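Local coordinates for uncharacterized protein YjgB (Bacillus subtilis, PDB 4YGT) that is of unknown function but is a putative secreted lipoprotein, the first structural representative of the DUF4309 family, which belongs to the PepSY clan, at residues V20-L23 and Y24-Y28; N42-T45 and K46-H50; S81-K84 and D85-S89; L123-P126 and F127-E130. One frame throughout, in Å; residues are numbered along the deposited sequence.

Interaction 1: residues V20-L23 and Y24-Y28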
# COMPACT_ATOMS: atom_id res chain seq x y z
N VAL A 20 4.40 -3.29 -9.41
CA VAL A 20 3.87 -1.95 -9.69
C VAL A 20 2.66 -2.08 -10.64
O VAL A 20 1.62 -1.47 -10.39
CB VAL A 20 5.00 -1.04 -10.26
CG1 VAL A 20 4.45 0.20 -10.94
CG2 VAL A 20 5.97 -0.66 -9.16
N LYS A 21 2.80 -2.93 -11.69
CA LYS A 21 1.73 -3.22 -12.65
C LYS A 21 0.53 -3.87 -11.95
O LYS A 21 -0.60 -3.44 -12.19
CB LYS A 21 2.23 -4.12 -13.80
CG LYS A 21 3.14 -3.42 -14.83
CD LYS A 21 3.39 -4.28 -16.08
CE LYS A 21 4.43 -5.37 -15.91
NZ LYS A 21 4.43 -6.32 -17.05
N ASN A 22 0.77 -4.89 -11.08
CA ASN A 22 -0.31 -5.59 -10.39
C ASN A 22 -1.02 -4.66 -9.37
O ASN A 22 -2.24 -4.72 -9.24
CB ASN A 22 0.22 -6.88 -9.72
CG ASN A 22 -0.84 -7.86 -9.25
OD1 ASN A 22 -1.98 -7.91 -9.76
ND2 ASN A 22 -0.46 -8.71 -8.30
N LEU A 23 -0.26 -3.78 -8.70
CA LEU A 23 -0.80 -2.82 -7.74
C LEU A 23 -1.69 -1.79 -8.43
O LEU A 23 -2.79 -1.54 -7.95
CB LEU A 23 0.32 -2.10 -6.99
CG LEU A 23 1.10 -2.87 -5.96
CD1 LEU A 23 2.40 -2.12 -5.62
CD2 LEU A 23 0.29 -3.09 -4.69
N TYR A 24 -1.24 -1.24 -9.58
CA TYR A 24 -1.98 -0.28 -10.39
C TYR A 24 -3.30 -0.87 -10.87
O TYR A 24 -4.33 -0.21 -10.76
CB TYR A 24 -1.13 0.19 -11.58
CG TYR A 24 -1.81 1.23 -12.46
CD1 TYR A 24 -1.92 2.55 -12.06
CD2 TYR A 24 -2.33 0.88 -13.71
CE1 TYR A 24 -2.54 3.51 -12.86
CE2 TYR A 24 -2.94 1.83 -14.53
CZ TYR A 24 -3.05 3.14 -14.10
OH TYR A 24 -3.66 4.07 -14.92
N ASN A 25 -3.27 -2.13 -11.34
CA ASN A 25 -4.40 -2.93 -11.82
C ASN A 25 -5.48 -3.09 -10.75
O ASN A 25 -6.59 -2.63 -10.98
CB ASN A 25 -3.90 -4.32 -12.28
CG ASN A 25 -4.95 -5.32 -12.77
OD1 ASN A 25 -5.58 -5.16 -13.82
ND2 ASN A 25 -5.07 -6.46 -12.08
N THR A 26 -5.14 -3.68 -9.58
CA THR A 26 -6.13 -3.97 -8.54
C THR A 26 -6.65 -2.71 -7.86
O THR A 26 -7.82 -2.68 -7.44
CB THR A 26 -5.65 -5.03 -7.51
OG1 THR A 26 -4.74 -4.46 -6.59
CG2 THR A 26 -5.04 -6.23 -8.17
N ALA A 27 -5.84 -1.66 -7.82
CA ALA A 27 -6.21 -0.33 -7.27
C ALA A 27 -7.52 0.21 -7.86
O ALA A 27 -8.25 0.89 -7.14
CB ALA A 27 -5.09 0.66 -7.52
N TYR A 28 -7.87 -0.14 -9.11
CA TYR A 28 -9.14 0.26 -9.75
C TYR A 28 -10.40 -0.40 -9.11
O TYR A 28 -11.50 0.14 -9.24
CB TYR A 28 -9.12 -0.06 -11.24
CG TYR A 28 -8.37 0.95 -12.07
CD1 TYR A 28 -7.00 0.81 -12.30
CD2 TYR A 28 -9.03 2.00 -12.70
CE1 TYR A 28 -6.30 1.73 -13.09
CE2 TYR A 28 -8.35 2.93 -13.48
CZ TYR A 28 -6.98 2.79 -13.67
OH TYR A 28 -6.30 3.68 -14.46

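Interaction 2: residues N42-T45 and K46-H50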
# COMPACT_ATOMS: atom_id res chain seq x y z
N ASN A 42 -13.98 0.96 1.76
CA ASN A 42 -15.35 1.43 2.05
C ASN A 42 -16.40 0.30 1.97
O ASN A 42 -17.60 0.59 2.03
CB ASN A 42 -15.72 2.58 1.08
CG ASN A 42 -16.61 3.66 1.63
OD1 ASN A 42 -17.02 3.66 2.80
ND2 ASN A 42 -16.93 4.62 0.78
N LYS A 43 -15.97 -0.97 1.84
CA LYS A 43 -16.87 -2.11 1.71
C LYS A 43 -16.50 -3.21 2.71
O LYS A 43 -17.36 -3.62 3.49
CB LYS A 43 -16.85 -2.62 0.26
CG LYS A 43 -18.07 -3.40 -0.19
CD LYS A 43 -17.98 -3.84 -1.68
CE LYS A 43 -18.13 -2.71 -2.70
NZ LYS A 43 -19.52 -2.17 -2.76
N SER A 44 -15.25 -3.69 2.71
CA SER A 44 -14.83 -4.72 3.65
C SER A 44 -14.60 -4.07 5.02
O SER A 44 -14.29 -2.87 5.08
CB SER A 44 -13.57 -5.43 3.17
OG SER A 44 -13.82 -6.05 1.92
N THR A 45 -14.76 -4.85 6.10
CA THR A 45 -14.66 -4.34 7.47
C THR A 45 -13.36 -4.70 8.18
O THR A 45 -12.57 -5.46 7.63
CB THR A 45 -15.81 -4.92 8.31
OG1 THR A 45 -15.68 -6.35 8.33
CG2 THR A 45 -17.17 -4.51 7.82
N LYS A 46 -13.19 -4.20 9.44
CA LYS A 46 -12.11 -4.53 10.38
C LYS A 46 -12.18 -6.04 10.66
O LYS A 46 -11.16 -6.73 10.68
CB LYS A 46 -12.29 -3.70 11.68
CG LYS A 46 -11.25 -3.93 12.77
CD LYS A 46 -11.38 -2.86 13.86
CE LYS A 46 -10.17 -2.71 14.74
NZ LYS A 46 -10.29 -1.51 15.62
N GLY A 47 -13.42 -6.54 10.81
CA GLY A 47 -13.75 -7.94 11.03
C GLY A 47 -13.26 -8.84 9.91
O GLY A 47 -12.75 -9.92 10.19
N ASP A 48 -13.41 -8.40 8.64
CA ASP A 48 -12.95 -9.16 7.47
C ASP A 48 -11.42 -9.21 7.44
O ASP A 48 -10.85 -10.22 7.05
CB ASP A 48 -13.48 -8.56 6.15
CG ASP A 48 -14.99 -8.58 5.94
OD1 ASP A 48 -15.66 -9.51 6.44
OD2 ASP A 48 -15.50 -7.68 5.23
N VAL A 49 -10.77 -8.09 7.78
CA VAL A 49 -9.31 -7.96 7.82
C VAL A 49 -8.75 -8.97 8.84
O VAL A 49 -7.82 -9.72 8.55
CB VAL A 49 -8.87 -6.49 8.12
CG1 VAL A 49 -7.37 -6.39 8.37
CG2 VAL A 49 -9.29 -5.55 6.99
N HIS A 50 -9.35 -8.98 10.03
CA HIS A 50 -8.97 -9.87 11.12
C HIS A 50 -9.24 -11.31 10.76
O HIS A 50 -8.44 -12.18 11.08
CB HIS A 50 -9.69 -9.46 12.40
CG HIS A 50 -9.09 -8.27 13.06
ND1 HIS A 50 -8.80 -8.25 14.41
CD2 HIS A 50 -8.68 -7.09 12.52
CE1 HIS A 50 -8.26 -7.07 14.65
NE2 HIS A 50 -8.17 -6.34 13.54
O HOH W 1 -15.24 -8.39 2.27

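Interaction 3: residues S81-K84 and D85-S89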
# COMPACT_ATOMS: atom_id res chain seq x y z
N SER A 81 -6.50 1.00 7.95
CA SER A 81 -7.20 2.00 8.75
C SER A 81 -8.69 1.88 8.39
O SER A 81 -9.02 1.35 7.32
CB SER A 81 -6.65 3.40 8.52
OG SER A 81 -7.00 3.89 7.24
N TYR A 82 -9.58 2.30 9.28
CA TYR A 82 -11.02 2.16 9.07
C TYR A 82 -11.80 3.46 9.28
O TYR A 82 -11.37 4.33 10.04
CB TYR A 82 -11.56 1.11 10.06
CG TYR A 82 -10.72 -0.15 10.10
CD1 TYR A 82 -10.75 -1.08 9.06
CD2 TYR A 82 -9.86 -0.41 11.17
CE1 TYR A 82 -9.95 -2.22 9.07
CE2 TYR A 82 -9.06 -1.55 11.20
CZ TYR A 82 -9.12 -2.47 10.16
OH TYR A 82 -8.36 -3.61 10.18
N HIS A 83 -12.99 3.57 8.64
CA HIS A 83 -13.91 4.70 8.88
C HIS A 83 -14.62 4.44 10.23
O HIS A 83 -14.42 3.38 10.84
CB HIS A 83 -14.96 4.86 7.75
CG HIS A 83 -14.42 5.07 6.37
ND1 HIS A 83 -13.90 6.28 5.99
CD2 HIS A 83 -14.44 4.25 5.30
CE1 HIS A 83 -13.57 6.14 4.71
NE2 HIS A 83 -13.89 4.94 4.25
N LYS A 84 -15.48 5.38 10.66
CA LYS A 84 -16.26 5.25 11.88
C LYS A 84 -17.13 3.96 11.82
O LYS A 84 -17.15 3.19 12.79
CB LYS A 84 -17.13 6.51 12.08
CG LYS A 84 -17.48 6.83 13.53
CD LYS A 84 -18.27 8.15 13.63
CE LYS A 84 -18.68 8.49 15.05
NZ LYS A 84 -19.24 9.87 15.15
N ASP A 85 -17.76 3.70 10.64
CA ASP A 85 -18.64 2.55 10.34
C ASP A 85 -17.90 1.18 10.29
O ASP A 85 -18.54 0.16 10.05
CB ASP A 85 -19.40 2.80 9.01
CG ASP A 85 -18.62 2.75 7.70
OD1 ASP A 85 -17.38 2.49 7.75
OD2 ASP A 85 -19.25 2.92 6.63
N MSE A 86 -16.57 1.19 10.50
CA MSE A 86 -15.63 0.05 10.55
C MSE A 86 -15.28 -0.53 9.17
O MSE A 86 -14.70 -1.61 9.12
CB MSE A 86 -16.11 -1.05 11.49
CG MSE A 86 -16.08 -0.64 12.95
SE MSE A 86 -16.74 -2.04 14.11
CE MSE A 86 -15.11 -3.18 14.19
N THR A 87 -15.56 0.19 8.07
CA THR A 87 -15.14 -0.28 6.74
C THR A 87 -13.74 0.26 6.49
O THR A 87 -13.35 1.25 7.11
CB THR A 87 -16.14 0.11 5.63
OG1 THR A 87 -16.19 1.53 5.51
CG2 THR A 87 -17.53 -0.46 5.85
N ILE A 88 -12.97 -0.38 5.60
CA ILE A 88 -11.58 0.02 5.33
C ILE A 88 -11.51 1.44 4.70
O ILE A 88 -12.12 1.72 3.66
CB ILE A 88 -10.88 -1.04 4.44
CG1 ILE A 88 -10.89 -2.46 5.09
CG2 ILE A 88 -9.45 -0.60 4.06
CD1 ILE A 88 -10.35 -3.60 4.16
N SER A 89 -10.73 2.34 5.33
CA SER A 89 -10.55 3.69 4.77
C SER A 89 -9.26 3.75 3.97
O SER A 89 -9.21 4.51 3.01
CB SER A 89 -10.59 4.77 5.84
OG SER A 89 -9.75 4.48 6.95

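Interaction 4: residues L123-P126 and F127-E130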
# COMPACT_ATOMS: atom_id res chain seq x y z
N LEU A 123 3.06 14.84 -4.01
CA LEU A 123 2.61 15.46 -2.76
C LEU A 123 3.60 15.30 -1.61
O LEU A 123 4.37 14.33 -1.56
CB LEU A 123 1.26 14.88 -2.30
CG LEU A 123 -0.01 15.01 -3.15
CD1 LEU A 123 -1.12 14.13 -2.58
CD2 LEU A 123 -0.50 16.46 -3.20
N THR A 124 3.49 16.20 -0.64
CA THR A 124 4.31 16.23 0.57
C THR A 124 3.68 15.24 1.57
O THR A 124 2.49 14.91 1.45
CB THR A 124 4.45 17.71 1.04
OG1 THR A 124 5.54 17.85 1.96
CG2 THR A 124 3.16 18.30 1.62
N VAL A 125 4.50 14.70 2.51
CA VAL A 125 4.00 13.77 3.53
C VAL A 125 4.12 14.50 4.90
O VAL A 125 5.23 14.91 5.27
CB VAL A 125 4.70 12.36 3.53
CG1 VAL A 125 4.08 11.43 4.57
CG2 VAL A 125 4.66 11.71 2.14
N PRO A 126 2.99 14.68 5.64
CA PRO A 126 3.09 15.36 6.95
C PRO A 126 3.87 14.56 7.98
O PRO A 126 3.71 13.33 8.08
CB PRO A 126 1.62 15.53 7.38
CG PRO A 126 0.87 14.47 6.63
CD PRO A 126 1.60 14.28 5.33
N PHE A 127 4.74 15.27 8.75
CA PHE A 127 5.59 14.77 9.84
C PHE A 127 6.82 13.93 9.35
O PHE A 127 7.51 13.36 10.21
CB PHE A 127 4.75 13.96 10.90
CG PHE A 127 3.44 14.57 11.37
CD1 PHE A 127 3.42 15.77 12.07
CD2 PHE A 127 2.23 13.92 11.13
CE1 PHE A 127 2.21 16.33 12.50
CE2 PHE A 127 1.02 14.48 11.57
CZ PHE A 127 1.02 15.68 12.25
N THR A 128 7.08 13.82 8.00
CA THR A 128 8.20 13.01 7.45
C THR A 128 8.89 13.71 6.28
O THR A 128 8.39 14.72 5.75
CB THR A 128 7.77 11.55 7.02
OG1 THR A 128 7.25 11.52 5.68
CG2 THR A 128 6.80 10.86 7.97
N ASP A 129 10.04 13.13 5.84
CA ASP A 129 10.85 13.61 4.70
C ASP A 129 10.56 12.79 3.42
O ASP A 129 11.34 12.83 2.47
CB ASP A 129 12.36 13.55 5.03
CG ASP A 129 12.94 14.77 5.72
OD1 ASP A 129 12.29 15.84 5.71
OD2 ASP A 129 14.08 14.66 6.26
N GLU A 130 9.42 12.07 3.37
CA GLU A 130 9.05 11.26 2.20
C GLU A 130 8.32 12.05 1.10
O GLU A 130 7.70 13.10 1.37
CB GLU A 130 8.17 10.09 2.62
CG GLU A 130 8.87 8.97 3.38
CD GLU A 130 7.91 8.17 4.23
OE1 GLU A 130 7.05 8.80 4.89
OE2 GLU A 130 7.97 6.92 4.21
O HOH W 2 7.16 14.88 3.31

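Interaction 1: residues V20-L23 and Y24-Y28
Four consecutive i to i+4 backbone bonds tie Val20-Leu23 to Tyr24-Ala27 as one unbroken stretch of alpha helix. Tyr24 N donates to Val20 O at 3.0 Å, and the next three residues repeat the step: Asn25 N to Lys21 O, Thr26 N to Asn22 O, Ala27 N to Leu23 O. Of these the bond from Thr26 N runs straightest, 170° at the hydrogen.

On one flank Asn22 points outward, but its amide end leans to the next turn. Its CG lies opposite the backbone N (chi1 -166°), and Asn22 OD1 comes to 3.8 Å from Thr26 CG2. Thr26 CG2 also sits 3.4 Å from Asn22 O, beside the backbone bond.

The stretch belongs to helix 14-27, which lies against the sheet: Leu23 packs on Phe144 and Ala27 on Leu142 of strand 140-146, while Val20 meets Leu112 and Leu116 of helix 109-116. The hydroxyl of Thr26, placed between N and the carbonyl carbon (chi1 77°), bonds to Glu31 O in the loop that follows. A valine in its place would probably leave that carbonyl without its hydroxyl mate and weaken the tie between the helix and the loop.

On another flank the two tyrosines meet one turn apart. Tyr28 OH donates to Tyr24 OH at 2.7 Å, and Tyr28 CE1 lies 3.6 Å above one face of the Tyr24 ring, offset toward its rim; Tyr24 CE2 in turn lies at the edge of the Tyr28 ring, in its plane.

Interaction 2: residues N42-T45 and K46-H50
Thr45 and Asp48 hold each other by a reciprocal pair of bonds, each side chain taking the other residue's backbone N-H. Thr45 OG1 accepts from Asp48 N at 3.1 Å, and Asp48 OD2 accepts from Thr45 N at 3.1 Å. The second bond is nearly straight, 166° at the hydrogen, though it reaches the carboxylate from above its plane, 45° out.

The threonine hydroxyl is placed for this by chi1 61°, which sets OG1 between the backbone N and the carbonyl carbon and turns it to the first turn of the helix. Thr45 O meanwhile takes Val49 N at 3.2 Å, the first regular helical bond, with a weak second one from Asp48 N. Val49 CG2 lies 3.3 Å from the same carbonyl oxygen.

One step out, a water donates to Asp48 OD2 and lies 2.8 Å from Ser44 OG, so the carboxylate oxygen is held by a backbone N-H and a water. Ser44 OG is fixed in turn by Thr40 N. Beyond this shell Val49 packs on Phe80 and Tyr82 of strand 77-82, on the side of the helix turned to the sheet.

With Thr45 as N-cap and Asp48 three residues on, this is a capping box, opening helix 46-53.

Interaction 3: residues S81-K84 and D85-S89
The tip of the beta hairpin formed by strands 77-82 and 88-95 is closed by a type I turn, His83 to Met86, with Tyr82 and Ile88 beside it as an antiparallel non-hydrogen-bonded pair, their side chains diverging. His83 N donates to Thr87 O at 2.8 Å, nearly along the C=O axis, and Met86 N reaches His83 O at 3.1 Å. Farther from the turn, Ser89 N bonds to Ser81 O, and the hydroxyls Ser81 OG and Ser89 OG meet tip to tip at 2.8 Å.

The His83 ring lies over Ser89: CB stands 3.5 Å from its centroid, 12° off the ring normal, a CH-pi contact. Thr87 OG1 comes to the edge of that ring, 3.2 Å from His83 CD2.

Asp85 OD1 takes two bonds from Thr87, from N at 3.0 Å in an Asx turn and from OG1 at 2.7 Å on the syn side of the carboxylate. Thr87 OG1 reaches it from between its own backbone N and carbonyl carbon (chi1 64°). A valine at Thr87 would probably leave Asp85 OD1 without its hydroxyl donor, and the carboxylate freer to turn.

Two bonds on the one oxygen probably limit the carboxylate's rotation, consistent with a turn held by bonds among its own residues.

Interaction 4: residues L123-P126 and F127-E130
A water sits inside the loop and accepts from Val125 N at 2.8 Å. It also lies within bonding distance of the carbonyl oxygens of Thr128 and Glu130, so it links the two limbs; the direct bond from Thr128 N to Val125 O is weak, at 3.5 Å.

Thr128 OG1 is used in both directions, donating to Glu130 OE1 at 2.8 Å and accepting from Glu130 N at 3.2 Å. The carboxylate oxygen is met on its anti side, 16° out of plane, while the backbone bond is close to straight, 162° at the hydrogen. Val125 covers this hydroxyl from across the turn: its CG1 lies 3.4 Å from Thr128 OG1. With CG1 opposite the backbone N (chi1 -177°), the other methyl, CG2, is left to approach Glu130, 3.4 Å from Glu130 O.

At the outer end Pro126 CB lies over one face of the Phe127 ring, 4.1 Å from CD2. On the inner side Val125 and Glu130 both rest on Val145 of strand 140-146.

Val125 to Thr128 form a type II beta turn, followed by an ST turn at Thr128, in the loop joining the edge strand 121-124 to strand 131-137.

How the interactions relate
All four are local contacts, yet they sit at different depths: interactions 1, 2 and 3 are partly buried, and 4 lies at the surface. Interaction 1 lies on the helix packed against the sheet and relies on regular helical bonds; interaction 4 is a loop beside the edge strand 121-124, toward the other side of the sheet from the 81-89 hairpin, drawn together partly by water. Interactions 2 and 3 are neighbours, their centres about 8 Å apart. Asn42 N to Ile88 O (2.8 Å) and Ser44 O to Ile88 N (2.9 Å) probably bond them, and Lys46 and Val49 pack on Tyr82. Threonine hydroxyls recur with different jobs: a helix-to-loop tie in 1, a cap in 2, and carboxylate partners in 3 and 4.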